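Local structure of propionate kinase (Francisella tularensis subsp. tularensis, 3KHY) at residues 369-372 and 373-376. The protein probably catalyses the reversible, magnesium-dependent transfer of phosphate from ATP to acetate or propionate. Numbering follows the deposited sequence.
Sequences ATNE and ELMI
N371 is the N-cap of helix 372-382: its OD1 accepts from L374 N at 3.1 Å, with an N-H...O angle of 158°. The donor stands above the amide plane, 58° out of it, so the bond meets the face of the carbonyl and not a lone pair. With CG anti to the backbone N (chi1 -168°), the amide is brought alongside L374, and N371 CG lies 3.3 Å from L374 CB.

Two main-chain bonds start the helix, M375 N to N371 O (3.1 Å) and I376 N to E372 O (2.9 Å).

One water bridges the two carboxylates. It accepts from E372 N and donates to E372 OE1 (2.8 Å) and, at 3.1 Å, to E373 OE1, linking both to the E372 amide. The second carboxylate oxygen of each has a basic partner: E372 OE2 makes a salt bridge to R85, the predicted substrate-binding arginine, and E373 OE2 one to K15, predicted to bind ATP. E372 is itself a predicted magnesium ligand, consistent with an active-site location.

The turn follows strand 365-367; E372 and M375 pack on helix 175-188, while E373 and L374 touch I19 of strand 14-20.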
loop_
_atom_site.group_PDB
_atom_site.type_symbol
_atom_site.label_atom_id
_atom_site.label_comp_id
_atom_site.label_asym_id
_atom_site.label_seq_id
_atom_site.Cartn_x
_atom_site.Cartn_y
_atom_site.Cartn_z
ATOM N N ALA A 369 26.189 4.561 -7.082
ATOM C CA ALA A 369 25.678 5.699 -7.835
ATOM C C ALA A 369 24.908 5.191 -9.039
ATOM O O ALA A 369 25.380 4.312 -9.752
ATOM C CB ALA A 369 26.826 6.604 -8.282
ATOM N N THR A 370 23.721 5.725 -9.271
ATOM C CA THR A 370 22.981 5.309 -10.456
ATOM C C THR A 370 23.420 6.159 -11.655
ATOM O O THR A 370 23.987 7.238 -11.490
ATOM C CB THR A 370 21.451 5.350 -10.245
ATOM O OG1 THR A 370 20.799 4.715 -11.352
ATOM C CG2 THR A 370 20.937 6.771 -10.127
ATOM N N ASN A 371 23.183 5.660 -12.862
ATOM C CA ASN A 371 23.567 6.397 -14.062
ATOM C C ASN A 371 22.624 5.965 -15.174
ATOM O O ASN A 371 22.961 5.127 -16.006
ATOM C CB ASN A 371 25.031 6.120 -14.443
ATOM C CG ASN A 371 25.558 7.084 -15.511
ATOM O OD1 ASN A 371 24.783 7.712 -16.242
ATOM N ND2 ASN A 371 26.873 7.204 -15.600
ATOM N N GLU A 372 21.414 6.505 -15.144
ATOM C CA GLU A 372 20.371 6.055 -16.054
ATOM C C GLU A 372 20.717 6.419 -17.495
ATOM O O GLU A 372 20.358 5.706 -18.413
ATOM C CB GLU A 372 19.030 6.677 -15.659
ATOM C CG GLU A 372 18.505 6.191 -14.310
ATOM C CD GLU A 372 17.830 7.291 -13.510
ATOM O OE1 GLU A 372 18.545 8.076 -12.839
ATOM O OE2 GLU A 372 16.584 7.369 -13.552
ATOM N N GLU A 373 21.411 7.538 -17.688
ATOM C CA GLU A 373 21.766 7.965 -19.039
ATOM C C GLU A 373 22.756 6.977 -19.648
ATOM O O GLU A 373 22.636 6.613 -20.810
ATOM C CB GLU A 373 22.349 9.391 -19.039
ATOM C CG GLU A 373 21.453 10.453 -18.401
ATOM C CD GLU A 373 21.430 10.375 -16.863
ATOM O OE1 GLU A 373 22.311 9.719 -16.261
ATOM O OE2 GLU A 373 20.520 10.976 -16.253
ATOM N N LEU A 374 23.727 6.536 -18.855
ATOM C CA LEU A 374 24.655 5.497 -19.312
ATOM C C LEU A 374 23.925 4.194 -19.632
ATOM O O LEU A 374 24.233 3.522 -20.614
ATOM C CB LEU A 374 25.757 5.250 -18.272
ATOM C CG LEU A 374 26.782 4.153 -18.578
ATOM C CD1 LEU A 374 27.469 4.401 -19.916
ATOM C CD2 LEU A 374 27.823 4.062 -17.459
HETATM N N MSE A 375 22.952 3.835 -18.797
HETATM C CA MSE A 375 22.204 2.609 -19.013
HETATM C C MSE A 375 21.442 2.684 -20.334
HETATM O O MSE A 375 21.387 1.717 -21.084
HETATM C CB MSE A 375 21.226 2.372 -17.861
HETATM C CG MSE A 375 20.481 1.053 -17.952
HETATM SE SE MSE A 375 21.664 -0.504 -17.728
HETATM C CE MSE A 375 20.415 -1.888 -18.234
ATOM N N ILE A 376 20.830 3.831 -20.598
ATOM C CA ILE A 376 20.114 4.020 -21.848
ATOM C C ILE A 376 21.090 3.909 -23.025
ATOM O O ILE A 376 20.765 3.310 -24.049
ATOM C CB ILE A 376 19.386 5.367 -21.872
ATOM C CG1 ILE A 376 18.146 5.313 -20.972
ATOM C CG2 ILE A 376 18.982 5.739 -23.288
ATOM C CD1 ILE A 376 17.500 6.689 -20.775
HETATM O O HOH W 1 21.109 9.006 -13.460
#